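Local coordinates for uncharacterized protein (Candida albicans, PDB 5K04), which probably serves as the non-catalytic auxiliary subunit of the NatB complex, which acetylates the N-termini of proteins, at residues A[459-469]-A[507-518]. Sequence-based numbering, arbitrary orientation.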
ATOM      1  N   LEU A 459     -16.630 -12.794  -6.566  1.00 52.69           N
ATOM      2  CA  LEU A 459     -16.881 -11.596  -7.364  1.00 47.32           C
ATOM      3  C   LEU A 459     -17.368 -10.441  -6.488  1.00 45.71           C
ATOM      4  O   LEU A 459     -16.847  -9.325  -6.565  1.00 32.81           O
ATOM      5  CB  LEU A 459     -17.904 -11.910  -8.458  1.00 43.12           C
ATOM      6  CG  LEU A 459     -18.493 -10.700  -9.191  1.00 50.98           C
ATOM      7  CD1 LEU A 459     -17.405  -9.902  -9.910  1.00 48.80           C
ATOM      8  CD2 LEU A 459     -19.591 -11.129 -10.173  1.00 52.40           C
ATOM      9  N   ASP A 460     -18.361 -10.703  -5.635  1.00 50.22           N
ATOM     10  CA  ASP A 460     -18.867  -9.665  -4.744  1.00 49.76           C
ATOM     11  C   ASP A 460     -17.796  -9.192  -3.771  1.00 41.04           C
ATOM     12  O   ASP A 460     -17.763  -8.014  -3.405  1.00 30.86           O
ATOM     13  CB  ASP A 460     -20.096 -10.181  -3.994  1.00 47.14           C
ATOM     14  CG  ASP A 460     -21.289 -10.447  -4.927  1.00 50.24           C
ATOM     15  OD1 ASP A 460     -21.476  -9.677  -5.894  1.00 46.57           O
ATOM     16  OD2 ASP A 460     -22.040 -11.422  -4.681  1.00 51.79           O
ATOM     17  N   ALA A 461     -16.901 -10.084  -3.360  1.00 47.05           N
ATOM     18  CA  ALA A 461     -15.785  -9.670  -2.515  1.00 48.68           C
ATOM     19  C   ALA A 461     -14.829  -8.753  -3.275  1.00 47.46           C
ATOM     20  O   ALA A 461     -14.344  -7.752  -2.730  1.00 24.42           O
ATOM     21  CB  ALA A 461     -15.049 -10.896  -1.978  1.00 43.54           C
ATOM     22  N   TRP A 462     -14.560  -9.073  -4.546  1.00 47.68           N
ATOM     23  CA  TRP A 462     -13.696  -8.217  -5.357  1.00 46.48           C
ATOM     24  C   TRP A 462     -14.302  -6.834  -5.576  1.00 36.34           C
ATOM     25  O   TRP A 462     -13.591  -5.826  -5.544  1.00 24.14           O
ATOM     26  CB  TRP A 462     -13.417  -8.877  -6.701  1.00 42.94           C
ATOM     27  CG  TRP A 462     -12.373  -9.932  -6.611  1.00 42.23           C
ATOM     28  CD1 TRP A 462     -12.557 -11.286  -6.712  1.00 39.23           C
ATOM     29  CD2 TRP A 462     -10.976  -9.731  -6.396  1.00 37.10           C
ATOM     30  NE1 TRP A 462     -11.352 -11.932  -6.580  1.00 45.31           N
ATOM     31  CE2 TRP A 462     -10.366 -11.004  -6.377  1.00 38.79           C
ATOM     32  CE3 TRP A 462     -10.178  -8.601  -6.217  1.00 40.06           C
ATOM     33  CZ2 TRP A 462      -9.003 -11.174  -6.198  1.00 37.68           C
ATOM     34  CZ3 TRP A 462      -8.801  -8.774  -6.020  1.00 36.12           C
ATOM     35  CH2 TRP A 462      -8.234 -10.049  -6.020  1.00 37.02           C
ATOM     36  N   VAL A 463     -15.611  -6.770  -5.831  1.00 40.63           N
ATOM     37  CA  VAL A 463     -16.280  -5.480  -5.965  1.00 39.86           C
ATOM     38  C   VAL A 463     -16.131  -4.688  -4.674  1.00 44.45           C
ATOM     39  O   VAL A 463     -15.933  -3.465  -4.689  1.00 33.41           O
ATOM     40  CB  VAL A 463     -17.762  -5.691  -6.340  1.00 38.75           C
ATOM     41  CG1 VAL A 463     -18.545  -4.398  -6.244  1.00 44.85           C
ATOM     42  CG2 VAL A 463     -17.888  -6.289  -7.731  1.00 36.12           C
ATOM     43  N   ASP A 464     -16.192  -5.387  -3.535  1.00 46.91           N
ATOM     44  CA  ASP A 464     -16.002  -4.740  -2.242  1.00 48.92           C
ATOM     45  C   ASP A 464     -14.595  -4.166  -2.124  1.00 37.33           C
ATOM     46  O   ASP A 464     -14.404  -3.054  -1.617  1.00 32.15           O
ATOM     47  CB  ASP A 464     -16.281  -5.748  -1.128  1.00 52.77           C
ATOM     48  CG  ASP A 464     -16.462  -5.091   0.214  1.00 66.90           C
ATOM     49  OD1 ASP A 464     -17.451  -4.339   0.375  1.00 70.15           O
ATOM     50  OD2 ASP A 464     -15.614  -5.329   1.106  1.00 69.23           O
ATOM     51  N   ILE A 465     -13.601  -4.907  -2.616  1.00 36.99           N
ATOM     52  CA  ILE A 465     -12.238  -4.404  -2.681  1.00 37.82           C
ATOM     53  C   ILE A 465     -12.161  -3.172  -3.577  1.00 38.66           C
ATOM     54  O   ILE A 465     -11.499  -2.183  -3.237  1.00 35.74           O
ATOM     55  CB  ILE A 465     -11.295  -5.528  -3.151  1.00 35.47           C
ATOM     56  CG1 ILE A 465     -11.234  -6.627  -2.094  1.00 39.04           C
ATOM     57  CG2 ILE A 465      -9.907  -5.008  -3.409  1.00 37.46           C
ATOM     58  CD1 ILE A 465     -10.346  -7.780  -2.439  1.00 40.97           C
ATOM     59  N   TYR A 466     -12.851  -3.202  -4.726  1.00 46.23           N
ATOM     60  CA  TYR A 466     -12.871  -2.030  -5.602  1.00 41.28           C
ATOM     61  C   TYR A 466     -13.517  -0.820  -4.926  1.00 39.56           C
ATOM     62  O   TYR A 466     -13.094   0.319  -5.164  1.00 29.50           O
ATOM     63  CB  TYR A 466     -13.598  -2.332  -6.918  1.00 38.17           C
ATOM     64  CG  TYR A 466     -13.524  -1.131  -7.828  1.00 40.74           C
ATOM     65  CD1 TYR A 466     -12.371  -0.861  -8.558  1.00 36.37           C
ATOM     66  CD2 TYR A 466     -14.583  -0.236  -7.927  1.00 39.07           C
ATOM     67  CE1 TYR A 466     -12.269   0.273  -9.377  1.00 38.94           C
ATOM     68  CE2 TYR A 466     -14.496   0.898  -8.744  1.00 40.47           C
ATOM     69  CZ  TYR A 466     -13.338   1.148  -9.464  1.00 41.41           C
ATOM     70  OH  TYR A 466     -13.247   2.278 -10.262  1.00 35.08           O
ATOM     71  N   ARG A 467     -14.539  -1.038  -4.081  1.00 42.76           N
ATOM     72  CA  ARG A 467     -15.156   0.086  -3.372  1.00 42.64           C
ATOM     73  C   ARG A 467     -14.199   0.719  -2.367  1.00 35.50           C
ATOM     74  O   ARG A 467     -14.309   1.917  -2.088  1.00 28.39           O
ATOM     75  CB  ARG A 467     -16.453  -0.356  -2.686  1.00 38.97           C
ATOM     76  CG  ARG A 467     -17.574  -0.644  -3.684  1.00 47.61           C
ATOM     77  CD  ARG A 467     -18.881  -1.008  -3.004  1.00 64.74           C
ATOM     78  NE  ARG A 467     -19.920  -1.336  -3.986  1.00 78.14           N
ATOM     79  CZ  ARG A 467     -20.470  -2.538  -4.119  1.00 79.79           C
ATOM     80  NH1 ARG A 467     -20.086  -3.525  -3.319  1.00 87.34           N
ATOM     81  NH2 ARG A 467     -21.403  -2.751  -5.044  1.00 75.61           N
ATOM     82  N   PHE A 468     -13.261  -0.061  -1.816  1.00 40.25           N
ATOM     83  CA  PHE A 468     -12.190   0.523  -1.017  1.00 37.14           C
ATOM     84  C   PHE A 468     -11.383   1.505  -1.860  1.00 38.02           C
ATOM     85  O   PHE A 468     -11.097   2.624  -1.425  1.00 23.77           O
ATOM     86  CB  PHE A 468     -11.276  -0.579  -0.444  1.00 33.58           C
ATOM     87  CG  PHE A 468      -9.805  -0.229  -0.511  1.00 34.90           C
ATOM     88  CD1 PHE A 468      -9.269   0.747   0.325  1.00 40.63           C
ATOM     89  CD2 PHE A 468      -8.969  -0.856  -1.421  1.00 36.62           C
ATOM     90  CE1 PHE A 468      -7.934   1.094   0.250  1.00 41.49           C
ATOM     91  CE2 PHE A 468      -7.622  -0.516  -1.499  1.00 39.76           C
ATOM     92  CZ  PHE A 468      -7.103   0.466  -0.668  1.00 38.96           C
ATOM     93  N   TYR A 469     -11.026   1.095  -3.084  1.00 38.88           N
ATOM     94  CA  TYR A 469     -10.305   1.976  -4.004  1.00 42.43           C
ATOM     95  C   TYR A 469     -11.087   3.258  -4.290  1.00 40.82           C
ATOM     96  O   TYR A 469     -10.510   4.353  -4.318  1.00 27.25           O
ATOM     97  CB  TYR A 469      -9.986   1.217  -5.301  1.00 40.02           C
ATOM     98  CG  TYR A 469      -8.818   0.251  -5.162  1.00 42.45           C
ATOM     99  CD1 TYR A 469      -7.517   0.728  -5.104  1.00 43.52           C
ATOM    100  CD2 TYR A 469      -9.010  -1.123  -5.086  1.00 37.93           C
ATOM    101  CE1 TYR A 469      -6.436  -0.116  -4.983  1.00 41.61           C
ATOM    102  CE2 TYR A 469      -7.910  -2.001  -4.957  1.00 38.61           C
ATOM    103  CZ  TYR A 469      -6.624  -1.473  -4.906  1.00 41.53           C
ATOM    104  OH  TYR A 469      -5.505  -2.265  -4.769  1.00 27.08           O
ATOM    105  N   SER A 507      -2.231  -3.521  -8.177  1.00 40.33           N
ATOM    106  CA  SER A 507      -3.265  -4.166  -7.364  1.00 41.07           C
ATOM    107  C   SER A 507      -4.667  -3.657  -7.714  1.00 36.41           C
ATOM    108  O   SER A 507      -5.651  -4.412  -7.626  1.00 22.32           O
ATOM    109  CB  SER A 507      -2.963  -3.953  -5.874  1.00 31.55           C
ATOM    110  OG  SER A 507      -1.689  -4.494  -5.535  1.00 20.25           O
ATOM    111  N   LEU A 508      -4.779  -2.377  -8.083  1.00 40.71           N
ATOM    112  CA  LEU A 508      -6.057  -1.808  -8.517  1.00 41.23           C
ATOM    113  C   LEU A 508      -6.474  -2.381  -9.858  1.00 36.32           C
ATOM    114  O   LEU A 508      -7.639  -2.748 -10.062  1.00 25.61           O
ATOM    115  CB  LEU A 508      -5.947  -0.281  -8.627  1.00 35.02           C
ATOM    116  CG  LEU A 508      -6.946   0.404  -9.562  1.00 41.16           C
ATOM    117  CD1 LEU A 508      -8.374   0.317  -9.015  1.00 41.10           C
ATOM    118  CD2 LEU A 508      -6.539   1.883  -9.881  1.00 37.27           C
ATOM    119  N   ASN A 509      -5.525  -2.435 -10.799  1.00 43.04           N
ATOM    120  CA  ASN A 509      -5.813  -2.951 -12.133  1.00 41.81           C
ATOM    121  C   ASN A 509      -6.056  -4.457 -12.110  1.00 41.26           C
ATOM    122  O   ASN A 509      -6.920  -4.961 -12.833  1.00 22.32           O
ATOM    123  CB  ASN A 509      -4.674  -2.555 -13.061  1.00 32.12           C
ATOM    124  CG  ASN A 509      -4.738  -1.071 -13.433  1.00 37.53           C
ATOM    125  OD1 ASN A 509      -5.759  -0.606 -13.948  1.00 27.84           O
ATOM    126  ND2 ASN A 509      -3.670  -0.325 -13.148  1.00 44.87           N
ATOM    127  N   PHE A 510      -5.340  -5.179 -11.245  1.00 41.43           N
ATOM    128  CA  PHE A 510      -5.659  -6.587 -11.035  1.00 43.10           C
ATOM    129  C   PHE A 510      -7.077  -6.757 -10.510  1.00 41.54           C
ATOM    130  O   PHE A 510      -7.802  -7.661 -10.940  1.00 26.12           O
ATOM    131  CB  PHE A 510      -4.670  -7.231 -10.066  1.00 35.14           C
ATOM    132  CG  PHE A 510      -4.925  -8.675  -9.878  1.00 35.41           C
ATOM    133  CD1 PHE A 510      -4.728  -9.549 -10.928  1.00 38.15           C
ATOM    134  CD2 PHE A 510      -5.408  -9.154  -8.685  1.00 40.13           C
ATOM    135  CE1 PHE A 510      -4.993 -10.876 -10.782  1.00 42.15           C
ATOM    136  CE2 PHE A 510      -5.678 -10.484  -8.533  1.00 44.64           C
ATOM    137  CZ  PHE A 510      -5.475 -11.349  -9.582  1.00 42.62           C
ATOM    138  N   THR A 511      -7.479  -5.894  -9.566  1.00 45.77           N
ATOM    139  CA  THR A 511      -8.839  -5.924  -9.037  1.00 38.76           C
ATOM    140  C   THR A 511      -9.869  -5.758 -10.152  1.00 38.11           C
ATOM    141  O   THR A 511     -10.858  -6.498 -10.202  1.00 28.85           O
ATOM    142  CB  THR A 511      -8.994  -4.835  -7.958  1.00 31.09           C
ATOM    143  OG1 THR A 511      -8.166  -5.144  -6.826  1.00 21.77           O
ATOM    144  CG2 THR A 511     -10.421  -4.720  -7.502  1.00 31.92           C
ATOM    145  N   VAL A 512      -9.634  -4.812 -11.078  1.00 45.75           N
ATOM    146  CA  VAL A 512     -10.546  -4.611 -12.205  1.00 41.96           C
ATOM    147  C   VAL A 512     -10.497  -5.803 -13.157  1.00 39.02           C
ATOM    148  O   VAL A 512     -11.541  -6.309 -13.587  1.00 23.99           O
ATOM    149  CB  VAL A 512     -10.226  -3.287 -12.938  1.00 42.34           C
ATOM    150  CG1 VAL A 512     -11.074  -3.129 -14.209  1.00 34.32           C
ATOM    151  CG2 VAL A 512     -10.433  -2.066 -12.018  1.00 33.73           C
ATOM    152  N   ALA A 513      -9.287  -6.288 -13.474  1.00 42.18           N
ATOM    153  CA  ALA A 513      -9.149  -7.446 -14.362  1.00 38.66           C
ATOM    154  C   ALA A 513      -9.875  -8.665 -13.804  1.00 39.19           C
ATOM    155  O   ALA A 513     -10.534  -9.403 -14.547  1.00 27.17           O
ATOM    156  CB  ALA A 513      -7.672  -7.775 -14.564  1.00 31.64           C
ATOM    157  N   LYS A 514      -9.767  -8.874 -12.487  1.00 43.93           N
ATOM    158  CA  LYS A 514     -10.374 -10.024 -11.830  1.00 47.09           C
ATOM    159  C   LYS A 514     -11.898  -9.925 -11.817  1.00 41.97           C
ATOM    160  O   LYS A 514     -12.596 -10.926 -12.007  1.00 31.64           O
ATOM    161  CB  LYS A 514      -9.822 -10.131 -10.412  1.00 42.48           C
ATOM    162  CG  LYS A 514     -10.114 -11.435  -9.742  1.00 54.74           C
ATOM    163  CD  LYS A 514      -9.131 -12.517 -10.170  1.00 49.74           C
ATOM    164  CE  LYS A 514      -9.340 -13.747  -9.290  1.00 45.20           C
ATOM    165  NZ  LYS A 514      -8.396 -14.834  -9.615  1.00 49.07           N
ATOM    166  N   ILE A 515     -12.429  -8.725 -11.590  1.00 44.18           N
ATOM    167  CA  ILE A 515     -13.872  -8.515 -11.658  1.00 42.66           C
ATOM    168  C   ILE A 515     -14.394  -8.825 -13.053  1.00 38.51           C
ATOM    169  O   ILE A 515     -15.441  -9.473 -13.221  1.00 26.48           O
ATOM    170  CB  ILE A 515     -14.210  -7.074 -11.244  1.00 40.49           C
ATOM    171  CG1 ILE A 515     -14.035  -6.912  -9.729  1.00 39.40           C
ATOM    172  CG2 ILE A 515     -15.618  -6.688 -11.737  1.00 33.47           C
ATOM    173  CD1 ILE A 515     -13.920  -5.459  -9.302  1.00 44.88           C
ATOM    174  N   LEU A 516     -13.697  -8.326 -14.072  1.00 41.09           N
ATOM    175  CA  LEU A 516     -14.126  -8.558 -15.444  1.00 38.75           C
ATOM    176  C   LEU A 516     -14.119 -10.048 -15.765  1.00 34.38           C
ATOM    177  O   LEU A 516     -15.094 -10.584 -16.291  1.00 26.24           O
ATOM    178  CB  LEU A 516     -13.219  -7.783 -16.396  1.00 38.04           C
ATOM    179  CG  LEU A 516     -13.402  -6.268 -16.327  1.00 35.97           C
ATOM    180  CD1 LEU A 516     -12.250  -5.536 -17.022  1.00 36.55           C
ATOM    181  CD2 LEU A 516     -14.740  -5.925 -16.946  1.00 30.68           C
ATOM    182  N   GLN A 517     -13.043 -10.740 -15.386  1.00 39.95           N
ATOM    183  CA  GLN A 517     -12.898 -12.152 -15.725  1.00 40.38           C
ATOM    184  C   GLN A 517     -14.030 -12.979 -15.134  1.00 37.35           C
ATOM    185  O   GLN A 517     -14.666 -13.773 -15.834  1.00 31.36           O
ATOM    186  CB  GLN A 517     -11.541 -12.673 -15.232  1.00 36.61           C
ATOM    187  CG  GLN A 517     -11.401 -14.191 -15.368  1.00 38.83           C
ATOM    188  CD  GLN A 517     -10.034 -14.694 -14.968  1.00 43.80           C
ATOM    189  OE1 GLN A 517      -9.779 -14.965 -13.789  1.00 39.29           O
ATOM    190  NE2 GLN A 517      -9.138 -14.825 -15.951  1.00 39.10           N
ATOM    191  N   ILE A 518     -14.284 -12.809 -13.833  1.00 40.77           N
ATOM    192  CA  ILE A 518     -15.338 -13.567 -13.163  1.00 44.53           C
ATOM    193  C   ILE A 518     -16.706 -13.164 -13.701  1.00 46.22           C
ATOM    194  O   ILE A 518     -17.573 -14.017 -13.944  1.00 36.17           O
ATOM    195  CB  ILE A 518     -15.211 -13.367 -11.636  1.00 44.28           C
ATOM    196  CG1 ILE A 518     -13.788 -13.749 -11.187  1.00 32.62           C
ATOM    197  CG2 ILE A 518     -16.259 -14.178 -10.847  1.00 34.55           C
ATOM    198  CD1 ILE A 518     -13.525 -13.435  -9.730  1.00 35.53           C
TER
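Trp462 carries the largest share of this contact, and Lys514 covers one face of its indole. CG of Lys514 stands 3.6 Å from the centroid of the five-membered ring, a CH-pi contact 21° off the ring normal. The lysine chain bends at chi2 (81°), which also brings CE near NE1 of the indole. Its NZ goes on to hydrogen-bond the backbone carbonyls of Thr450 and Thr452. The Phe510 ring meets the far end of the indole obliquely, with CE2 3.6 Å from Trp462 CH2. A second CH-pi contact lies at the Tyr469 end of the interface. There Leu508 CB sits over one face of the Tyr469 ring, 4.0 Å from its centroid. The opposite face is covered by Phe468 CE2 of its own helix.

Helices 456-485 and 506-521 run roughly antiparallel, their segment axes 9.4 Å apart at closest approach. They pack knobs-into-holes in the all-helical body of this MDM20/NAA25-family subunit, whose sequence family belongs to the TPR clan. Tyr466 enters a hole of Leu508, Thr511, Val512 and Ile515, and Thr511 answers between Trp462, Ile465, Tyr466 and Tyr469. Trp462 and Ile515 are knobs too. Ile515 CD1 reaches Tyr466 CB at 3.9 Å, and Leu459 CB meets Ile518 CG2 at 3.7 Å. Tyr466 CE1 touches Leu508 CD1 and Val512 CG2, while Tyr530 and Tyr534 of helix 525-537 also pack on its side chain.

Thr511 OG1, set beside its own backbone N (chi1 -66°), donates to Ser507 O at 2.7 Å and is also hydrogen-bonded to Asn446 ND2. Tyr469 OH is hydrogen-bonded to Glu443 OE1, and Ser507 OG to the Glu443 carbonyl.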